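Local coordinates for protein putative glucoamylase (PDB 4QT9) that probably hydrolyses glucosidic bonds, as a putative glucoamylase with an alpha/alpha toroid fold, at residues A[211-216]-A[422-427]; A[227-232]-A[278-283]; A[304-309]-A[333-338]. One frame throughout, in Å; residues are numbered along the deposited sequence.

Contact 1. Residues A[211-216]-A[422-427]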
loop_
_atom_site.group_PDB
_atom_site.type_symbol
_atom_site.label_atom_id
_atom_site.label_comp_id
_atom_site.label_asym_id
_atom_site.label_seq_id
_atom_site.Cartn_x
_atom_site.Cartn_y
_atom_site.Cartn_z
HETATM N N MSE A 211 2.662 -8.300 -6.133
HETATM C CA MSE A 211 2.491 -9.697 -5.695
HETATM C C MSE A 211 3.075 -10.686 -6.752
HETATM O O MSE A 211 3.732 -11.647 -6.377
HETATM C CB MSE A 211 1.008 -9.991 -5.414
HETATM C CG MSE A 211 0.771 -11.388 -4.872
HETATM SE SE MSE A 211 -1.080 -11.895 -5.175
HETATM C CE MSE A 211 -1.237 -11.454 -7.007
ATOM N N TYR A 212 2.846 -10.426 -8.056
ATOM C CA TYR A 212 3.433 -11.230 -9.143
ATOM C C TYR A 212 4.933 -10.990 -9.252
ATOM O O TYR A 212 5.655 -11.924 -9.576
ATOM C CB TYR A 212 2.767 -10.878 -10.493
ATOM C CG TYR A 212 1.482 -11.633 -10.725
ATOM C CD1 TYR A 212 1.490 -12.893 -11.309
ATOM C CD2 TYR A 212 0.260 -11.107 -10.326
ATOM C CE1 TYR A 212 0.312 -13.615 -11.478
ATOM C CE2 TYR A 212 -0.924 -11.832 -10.470
ATOM C CZ TYR A 212 -0.889 -13.091 -11.038
ATOM O OH TYR A 212 -2.049 -13.797 -11.236
ATOM N N ILE A 213 5.419 -9.740 -9.034
ATOM C CA ILE A 213 6.877 -9.471 -9.118
ATOM C C ILE A 213 7.601 -10.250 -7.984
ATOM O O ILE A 213 8.585 -10.935 -8.265
ATOM C CB ILE A 213 7.204 -7.947 -9.121
ATOM C CG1 ILE A 213 6.821 -7.322 -10.506
ATOM C CG2 ILE A 213 8.686 -7.671 -8.783
ATOM C CD1 ILE A 213 6.404 -5.944 -10.428
ATOM N N LEU A 214 7.092 -10.193 -6.739
ATOM C CA LEU A 214 7.683 -10.927 -5.592
ATOM C C LEU A 214 7.524 -12.448 -5.749
ATOM O O LEU A 214 8.437 -13.187 -5.402
ATOM C CB LEU A 214 7.060 -10.457 -4.283
ATOM C CG LEU A 214 7.384 -9.022 -3.894
ATOM C CD1 LEU A 214 6.579 -8.610 -2.696
ATOM C CD2 LEU A 214 8.900 -8.828 -3.664
ATOM N N ALA A 215 6.404 -12.913 -6.337
ATOM C CA ALA A 215 6.198 -14.334 -6.619
ATOM C C ALA A 215 7.286 -14.852 -7.554
ATOM O O ALA A 215 7.810 -15.923 -7.312
ATOM C CB ALA A 215 4.836 -14.561 -7.235
ATOM N N ALA A 216 7.683 -14.054 -8.551
ATOM C CA ALA A 216 8.737 -14.384 -9.510
ATOM C C ALA A 216 10.137 -14.223 -8.909
ATOM O O ALA A 216 11.062 -14.864 -9.369
ATOM C CB ALA A 216 8.606 -13.501 -10.740
ATOM N N ALA A 422 16.308 -10.012 -9.814
ATOM C CA ALA A 422 16.215 -11.252 -10.600
ATOM C C ALA A 422 14.766 -11.472 -11.055
ATOM O O ALA A 422 14.532 -11.959 -12.171
ATOM C CB ALA A 422 16.695 -12.434 -9.770
ATOM N N GLY A 423 13.816 -11.140 -10.164
ATOM C CA GLY A 423 12.386 -11.251 -10.427
ATOM C C GLY A 423 11.947 -10.337 -11.553
ATOM O O GLY A 423 11.249 -10.774 -12.474
ATOM N N LEU A 424 12.398 -9.067 -11.513
ATOM C CA LEU A 424 12.087 -8.059 -12.536
ATOM C C LEU A 424 12.644 -8.503 -13.902
ATOM O O LEU A 424 11.917 -8.459 -14.904
ATOM C CB LEU A 424 12.633 -6.678 -12.122
ATOM C CG LEU A 424 11.875 -5.953 -10.955
ATOM C CD1 LEU A 424 12.651 -4.754 -10.482
ATOM C CD2 LEU A 424 10.491 -5.498 -11.380
ATOM N N THR A 425 13.904 -8.986 -13.927
ATOM C CA THR A 425 14.528 -9.496 -15.157
ATOM C C THR A 425 13.741 -10.684 -15.678
ATOM O O THR A 425 13.401 -10.674 -16.850
ATOM C CB THR A 425 16.001 -9.861 -14.957
ATOM O OG1 THR A 425 16.687 -8.742 -14.404
ATOM C CG2 THR A 425 16.685 -10.267 -16.264
ATOM N N LYS A 426 13.397 -11.660 -14.809
ATOM C CA LYS A 426 12.614 -12.869 -15.165
ATOM C C LYS A 426 11.304 -12.511 -15.880
ATOM O O LYS A 426 10.986 -13.142 -16.879
ATOM C CB LYS A 426 12.274 -13.717 -13.904
ATOM C CG LYS A 426 11.684 -15.091 -14.221
ATOM C CD LYS A 426 10.990 -15.764 -13.005
ATOM C CE LYS A 426 11.798 -16.633 -12.038
ATOM N NZ LYS A 426 10.961 -17.171 -10.884
ATOM N N LEU A 427 10.552 -11.502 -15.374
ATOM C CA LEU A 427 9.243 -11.091 -15.937
ATOM C C LEU A 427 9.322 -10.087 -17.084
ATOM O O LEU A 427 8.279 -9.680 -17.600
ATOM C CB LEU A 427 8.315 -10.525 -14.844
ATOM C CG LEU A 427 8.002 -11.447 -13.687
ATOM C CD1 LEU A 427 6.994 -10.812 -12.760
ATOM C CD2 LEU A 427 7.558 -12.837 -14.173
#

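Contact 2. Residues A[227-232]-A[278-283]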
loop_
_atom_site.group_PDB
_atom_site.type_symbol
_atom_site.label_atom_id
_atom_site.label_comp_id
_atom_site.label_asym_id
_atom_site.label_seq_id
_atom_site.Cartn_x
_atom_site.Cartn_y
_atom_site.Cartn_z
ATOM N N VAL A 227 3.161 -17.627 -15.229
ATOM C CA VAL A 227 2.193 -17.216 -14.194
ATOM C C VAL A 227 1.874 -15.722 -14.368
ATOM O O VAL A 227 0.700 -15.360 -14.312
ATOM C CB VAL A 227 2.680 -17.573 -12.768
ATOM C CG1 VAL A 227 1.804 -16.931 -11.685
ATOM C CG2 VAL A 227 2.730 -19.083 -12.593
ATOM N N TYR A 228 2.899 -14.878 -14.646
ATOM C CA TYR A 228 2.712 -13.434 -14.900
ATOM C C TYR A 228 2.085 -13.162 -16.285
ATOM O O TYR A 228 1.168 -12.370 -16.369
ATOM C CB TYR A 228 4.058 -12.694 -14.789
ATOM C CG TYR A 228 4.000 -11.219 -15.141
ATOM C CD1 TYR A 228 3.534 -10.282 -14.223
ATOM C CD2 TYR A 228 4.479 -10.754 -16.361
ATOM C CE1 TYR A 228 3.493 -8.927 -14.532
ATOM C CE2 TYR A 228 4.441 -9.399 -16.683
ATOM C CZ TYR A 228 3.925 -8.490 -15.774
ATOM O OH TYR A 228 3.856 -7.153 -16.094
ATOM N N HIS A 229 2.580 -13.801 -17.362
ATOM C CA HIS A 229 2.114 -13.574 -18.730
ATOM C C HIS A 229 0.708 -14.145 -18.995
ATOM O O HIS A 229 -0.104 -13.454 -19.635
ATOM C CB HIS A 229 3.139 -14.117 -19.728
ATOM C CG HIS A 229 4.383 -13.283 -19.746
ATOM N ND1 HIS A 229 4.366 -11.965 -20.202
ATOM C CD2 HIS A 229 5.618 -13.561 -19.287
ATOM C CE1 HIS A 229 5.588 -11.500 -20.020
ATOM N NE2 HIS A 229 6.380 -12.424 -19.482
ATOM N N ASP A 230 0.402 -15.363 -18.491
ATOM C CA ASP A 230 -0.927 -15.981 -18.672
ATOM C C ASP A 230 -1.951 -15.501 -17.634
ATOM O O ASP A 230 -3.126 -15.398 -17.974
ATOM C CB ASP A 230 -0.864 -17.536 -18.605
ATOM C CG ASP A 230 0.022 -18.264 -19.616
ATOM O OD1 ASP A 230 0.684 -17.583 -20.441
ATOM O OD2 ASP A 230 0.052 -19.515 -19.584
ATOM N N GLY A 231 -1.530 -15.304 -16.377
ATOM C CA GLY A 231 -2.405 -14.911 -15.268
ATOM C C GLY A 231 -2.596 -13.428 -15.062
ATOM O O GLY A 231 -3.725 -12.926 -15.180
ATOM N N TRP A 232 -1.521 -12.704 -14.716
ATOM C CA TRP A 232 -1.671 -11.255 -14.521
ATOM C C TRP A 232 -2.042 -10.497 -15.820
ATOM O O TRP A 232 -2.977 -9.684 -15.826
ATOM C CB TRP A 232 -0.400 -10.638 -13.938
ATOM C CG TRP A 232 -0.425 -9.131 -13.860
ATOM C CD1 TRP A 232 0.193 -8.257 -14.703
ATOM C CD2 TRP A 232 -1.087 -8.328 -12.863
ATOM N NE1 TRP A 232 0.023 -6.964 -14.258
ATOM C CE2 TRP A 232 -0.796 -6.976 -13.152
ATOM C CE3 TRP A 232 -1.935 -8.619 -11.772
ATOM C CZ2 TRP A 232 -1.313 -5.911 -12.380
ATOM C CZ3 TRP A 232 -2.449 -7.567 -11.013
ATOM C CH2 TRP A 232 -2.108 -6.234 -11.294
ATOM N N ASP A 278 7.781 -2.622 -19.357
ATOM C CA ASP A 278 7.767 -4.031 -19.690
ATOM C C ASP A 278 6.931 -4.189 -20.973
ATOM O O ASP A 278 6.514 -3.181 -21.586
ATOM C CB ASP A 278 7.328 -4.913 -18.473
ATOM C CG ASP A 278 5.856 -5.248 -18.323
ATOM O OD1 ASP A 278 5.003 -4.359 -18.597
ATOM O OD2 ASP A 278 5.554 -6.372 -17.871
ATOM N N GLU A 279 6.735 -5.438 -21.410
ATOM C CA GLU A 279 5.966 -5.822 -22.609
ATOM C C GLU A 279 4.574 -5.147 -22.671
ATOM O O GLU A 279 4.121 -4.768 -23.755
ATOM C CB GLU A 279 5.804 -7.358 -22.582
ATOM C CG GLU A 279 5.024 -7.973 -23.736
ATOM C CD GLU A 279 5.032 -9.493 -23.799
ATOM O OE1 GLU A 279 5.934 -10.117 -23.191
ATOM O OE2 GLU A 279 4.149 -10.060 -24.486
ATOM N N TYR A 280 3.932 -4.935 -21.506
ATOM C CA TYR A 280 2.574 -4.420 -21.459
ATOM C C TYR A 280 2.420 -2.917 -21.188
ATOM O O TYR A 280 1.301 -2.408 -21.291
ATOM C CB TYR A 280 1.781 -5.224 -20.429
ATOM C CG TYR A 280 1.952 -6.705 -20.675
ATOM C CD1 TYR A 280 1.412 -7.310 -21.807
ATOM C CD2 TYR A 280 2.743 -7.485 -19.831
ATOM C CE1 TYR A 280 1.595 -8.670 -22.058
ATOM C CE2 TYR A 280 2.958 -8.838 -20.089
ATOM C CZ TYR A 280 2.371 -9.428 -21.195
ATOM O OH TYR A 280 2.531 -10.768 -21.422
ATOM N N CYS A 281 3.501 -2.206 -20.866
ATOM C CA CYS A 281 3.415 -0.773 -20.583
ATOM C C CYS A 281 4.753 -0.093 -20.896
ATOM O O CYS A 281 5.754 -0.441 -20.262
ATOM C CB CYS A 281 2.986 -0.528 -19.139
ATOM S SG CYS A 281 2.629 1.205 -18.755
ATOM N N PRO A 282 4.797 0.869 -21.859
ATOM C CA PRO A 282 6.074 1.536 -22.186
ATOM C C PRO A 282 6.624 2.415 -21.044
ATOM O O PRO A 282 7.820 2.744 -21.066
ATOM C CB PRO A 282 5.732 2.374 -23.420
ATOM C CG PRO A 282 4.279 2.636 -23.298
ATOM C CD PRO A 282 3.697 1.393 -22.702
ATOM N N SER A 283 5.769 2.769 -20.043
ATOM C CA SER A 283 6.138 3.566 -18.861
ATOM C C SER A 283 5.071 3.469 -17.768
ATOM O O SER A 283 4.005 4.089 -17.889
ATOM C CB SER A 283 6.352 5.042 -19.230
ATOM O OG SER A 283 6.619 5.832 -18.075
#

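Contact 3. Residues A[304-309]-A[333-338]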
loop_
_atom_site.group_PDB
_atom_site.type_symbol
_atom_site.label_atom_id
_atom_site.label_comp_id
_atom_site.label_asym_id
_atom_site.label_seq_id
_atom_site.Cartn_x
_atom_site.Cartn_y
_atom_site.Cartn_z
ATOM N N LYS A 304 -21.401 16.098 -9.791
ATOM C CA LYS A 304 -22.414 15.896 -8.754
ATOM C C LYS A 304 -22.538 17.117 -7.819
ATOM O O LYS A 304 -23.379 17.120 -6.918
ATOM C CB LYS A 304 -22.139 14.620 -7.968
ATOM C CG LYS A 304 -22.366 13.351 -8.802
ATOM C CD LYS A 304 -22.056 12.082 -8.018
ATOM C CE LYS A 304 -23.289 11.506 -7.384
ATOM N NZ LYS A 304 -22.950 10.389 -6.473
ATOM N N HIS A 305 -21.737 18.166 -8.085
ATOM C CA HIS A 305 -21.698 19.477 -7.446
ATOM C C HIS A 305 -21.484 19.406 -5.929
ATOM O O HIS A 305 -22.198 20.055 -5.162
ATOM C CB HIS A 305 -22.967 20.284 -7.780
ATOM C CG HIS A 305 -23.375 20.174 -9.220
ATOM N ND1 HIS A 305 -22.655 20.799 -10.223
ATOM C CD2 HIS A 305 -24.397 19.488 -9.780
ATOM C CE1 HIS A 305 -23.270 20.498 -11.353
ATOM N NE2 HIS A 305 -24.330 19.720 -11.138
ATOM N N TYR A 306 -20.461 18.653 -5.505
ATOM C CA TYR A 306 -20.113 18.531 -4.088
ATOM C C TYR A 306 -19.327 19.726 -3.626
ATOM O O TYR A 306 -18.535 20.275 -4.399
ATOM C CB TYR A 306 -19.313 17.257 -3.835
ATOM C CG TYR A 306 -20.143 16.011 -3.983
ATOM C CD1 TYR A 306 -21.254 15.790 -3.170
ATOM C CD2 TYR A 306 -19.785 15.013 -4.892
ATOM C CE1 TYR A 306 -22.001 14.620 -3.273
ATOM C CE2 TYR A 306 -20.516 13.825 -4.990
ATOM C CZ TYR A 306 -21.632 13.643 -4.187
ATOM O OH TYR A 306 -22.364 12.494 -4.271
ATOM N N LYS A 307 -19.522 20.131 -2.358
ATOM C CA LYS A 307 -18.821 21.283 -1.812
ATOM C C LYS A 307 -17.322 20.985 -1.686
ATOM O O LYS A 307 -16.940 19.891 -1.277
ATOM C CB LYS A 307 -19.415 21.687 -0.441
ATOM C CG LYS A 307 -18.813 22.969 0.131
ATOM C CD LYS A 307 -19.169 23.242 1.589
ATOM C CE LYS A 307 -18.256 24.318 2.124
ATOM N NZ LYS A 307 -18.523 24.639 3.548
ATOM N N GLY A 308 -16.505 21.956 -2.081
ATOM C CA GLY A 308 -15.061 21.888 -1.920
ATOM C C GLY A 308 -14.245 21.277 -3.035
ATOM O O GLY A 308 -13.050 21.573 -3.116
ATOM N N PHE A 309 -14.853 20.412 -3.876
ATOM C CA PHE A 309 -14.146 19.721 -4.982
ATOM C C PHE A 309 -13.571 20.739 -5.974
ATOM O O PHE A 309 -14.277 21.662 -6.356
ATOM C CB PHE A 309 -15.098 18.754 -5.711
ATOM C CG PHE A 309 -15.342 17.393 -5.098
ATOM C CD1 PHE A 309 -15.524 17.248 -3.723
ATOM C CD2 PHE A 309 -15.487 16.267 -5.904
ATOM C CE1 PHE A 309 -15.792 15.995 -3.161
ATOM C CE2 PHE A 309 -15.769 15.016 -5.341
ATOM C CZ PHE A 309 -15.887 14.881 -3.967
ATOM N N GLN A 333 -20.917 6.995 -10.166
ATOM C CA GLN A 333 -21.486 5.881 -9.391
ATOM C C GLN A 333 -20.737 5.663 -8.055
ATOM O O GLN A 333 -21.359 5.319 -7.045
ATOM C CB GLN A 333 -21.474 4.579 -10.219
ATOM C CG GLN A 333 -22.537 4.538 -11.337
ATOM C CD GLN A 333 -22.352 5.572 -12.440
ATOM O OE1 GLN A 333 -21.261 5.743 -13.004
ATOM N NE2 GLN A 333 -23.420 6.293 -12.766
ATOM N N ASP A 334 -19.411 5.866 -8.057
ATOM C CA ASP A 334 -18.553 5.612 -6.892
ATOM C C ASP A 334 -18.251 6.892 -6.107
ATOM O O ASP A 334 -17.853 6.809 -4.931
ATOM C CB ASP A 334 -17.247 4.929 -7.339
ATOM C CG ASP A 334 -17.424 3.595 -8.064
ATOM O OD1 ASP A 334 -18.391 2.852 -7.738
ATOM O OD2 ASP A 334 -16.579 3.275 -8.925
ATOM N N ASP A 335 -18.462 8.071 -6.733
ATOM C CA ASP A 335 -18.255 9.366 -6.092
ATOM C C ASP A 335 -19.362 9.618 -5.064
ATOM O O ASP A 335 -20.530 9.599 -5.421
ATOM C CB ASP A 335 -18.190 10.483 -7.145
ATOM C CG ASP A 335 -18.087 11.902 -6.612
ATOM O OD1 ASP A 335 -17.612 12.079 -5.449
ATOM O OD2 ASP A 335 -18.429 12.839 -7.366
ATOM N N LYS A 336 -18.989 9.820 -3.788
ATOM C CA LYS A 336 -19.959 10.033 -2.704
ATOM C C LYS A 336 -19.779 11.374 -2.018
ATOM O O LYS A 336 -20.385 11.602 -0.972
ATOM C CB LYS A 336 -19.865 8.901 -1.651
ATOM C CG LYS A 336 -20.055 7.479 -2.192
ATOM C CD LYS A 336 -21.511 7.158 -2.511
ATOM C CE LYS A 336 -21.758 5.674 -2.580
ATOM N NZ LYS A 336 -21.282 5.088 -3.857
ATOM N N GLY A 337 -18.949 12.247 -2.584
ATOM C CA GLY A 337 -18.675 13.559 -1.995
ATOM C C GLY A 337 -17.597 13.509 -0.947
ATOM O O GLY A 337 -17.421 14.447 -0.165
ATOM N N VAL A 338 -16.848 12.421 -0.949
ATOM C CA VAL A 338 -15.823 12.160 0.051
ATOM C C VAL A 338 -14.428 12.279 -0.557
ATOM O O VAL A 338 -14.119 11.601 -1.542
ATOM C CB VAL A 338 -16.048 10.771 0.703
ATOM C CG1 VAL A 338 -14.900 10.396 1.607
ATOM C CG2 VAL A 338 -17.384 10.717 1.452
HETATM O O HOH W 1 -18.799 15.384 -8.233
HETATM O O HOH W 2 -18.363 16.920 -0.275
#

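Contact 1. Residues A[211-216]-A[422-427]
Ala216 and Leu427 form the tight centre of this helix crossing: CB of Ala216 lies 3.6 Å from CG of Leu427 and almost as near to both of its methyl groups. The segment axes of 211-216 and 422-426 approach to 8.1 Å and cross steeply, at 105°. Gly423 makes such closeness possible, because with no side chain between the backbones its CA comes to 4.9 Å from CA of Ala216. Leu427 extends the apolar patch along the first helix, setting its CD1 3.6 Å from the carbonyl O of Tyr212, one turn before Ala216. Farther along, CG2 of Ile213 touches CD2 of Leu424 at 3.8 Å, the two branches meeting at a slant. Tyr228 and Met415, from neighbouring helices, pack on Leu427 and Leu424 and help to bury this side.

The other flank is exposed and polar. Lys426 leaves the helix with CG opposite its backbone N (chi1 -170°) and bends farther out, which carries CD past CB of Ala216 at 4.0 Å before NZ donates to Ala216 O at 2.8 Å. The ammonium meets that carbonyl at a C=O...N angle of 128°, and NZ also donates to the carbonyl of Val223. A positive charge thus sits at the C-terminal end of helix 209-217, where the helix dipole would probably stabilise it, beside an apolar interface with Ala216 and Gly423 at the close approach.

Contact 2. Residues A[227-232]-A[278-283]
An Asx turn, set within the type I beta turn from Asp278 to Cys281, faces helix 225-232 and receives the phenol of Tyr228. The Tyr228 OH donates to Asp278 OD2 at 2.6 Å, reaching the syn side of the carboxylate but 29° out of its plane. Tyr228 arrives with CG anti to the backbone N (chi1 175°), its ring running toward the loop while the aspartate comes from the opposite direction. The other oxygen of the carboxylate closes the turn: Asp278 OD1 accepts from Tyr280 N at 3.2 Å, and Tyr284 OH, on the helix that follows, binds OD1 as well. With both oxygens engaged, the carboxylate has little freedom to rotate.

A second bond runs alongside. His229 ND1 and Tyr280 OH are a short 2.5 Å apart and nearly straight (169°), the hydroxyl lying at the edge of the imidazole. The two rings meet rim to rim, neither over the other's face. Above one face of the imidazole lies CD2 of Tyr228, and CE2 of that tyrosine touches CE2 of Tyr280 at 3.8 Å, an apolar touch beside the two polar links. At the exposed margin Glu279 OE1 approaches His229 CE1 to 3.5 Å. The bond from Tyr280 N to Asp278 OD1 is what defines an Asx turn; here the other carboxylate oxygen ties that turn to helix 225-232, just ahead of Ser283, the N-cap of helix 284-301.

Contact 3. Residues A[304-309]-A[333-338]
Tyr306 and Phe309 both turn CG to the side of their backbone N (chi1 -70° and -81°), which swings their rings toward Asp335 and Gly337, while Asp335 places its own CG opposite its N (chi1 175°) and slides its carboxylate past them in the reverse direction. CA of Gly337 sits over the centre of the phenol ring, 3.3 Å from the Tyr306 centroid and almost on the ring normal, a CH-pi contact. Asp335 meets the same ring at its edge, OD2 lying 3.3 Å from CE2 of Tyr306, and its OD1 approaches the rim of the other ring, 3.5 Å from CE2 of Phe309. The positively polarised ring hydrogens there probably suit the carboxylate. Tyr306 CB covers part of one face of the Phe309 ring.

These groups belong to two loops. The first makes a type II beta turn from Tyr306 to Phe309. The second is shaped by an Asx turn, in which Asp335 OD1 accepts from Gly337 N at 3.2 Å from above the carboxylate plane. Tyr298 OH, on helix 284-301, binds OD2. A water that accepts from Lys304 N donates to the same carboxylate, its O 2.7 Å from Asp335 OD2. Lys304 bends midway along its chain and passes the aspartate, so that NZ reaches the carbonyl O of Asp335 at 2.8 Å, nearly in line with the C=O bond. The ammonium also donates to Tyr306 OH at 3.1 Å and to the carbonyl of Glu332.

Contacts 1 and 2 are neighbours, their centres about 11 Å apart, and they touch where helix 209-217 and helix 225-232, successive in the chain, pack together: Tyr212 lies against Val227 and Trp232. Contact 3 stands apart, its centre about 38 Å from that of contact 1, on the opposite side of the chain's centre, and about 34 Å from that of contact 2. Along the sequence contact 2 closes before contact 3 opens, and both are nested inside the long loop closed by contact 1. Helix 284-301 begins just after contact 2 and ends shortly before contact 3. Contact 1 thus brings helix 418-426, near the C-terminus, against helix 209-217 from mid-sequence in this alpha/alpha toroid, while contact 3 ties peripheral loops together.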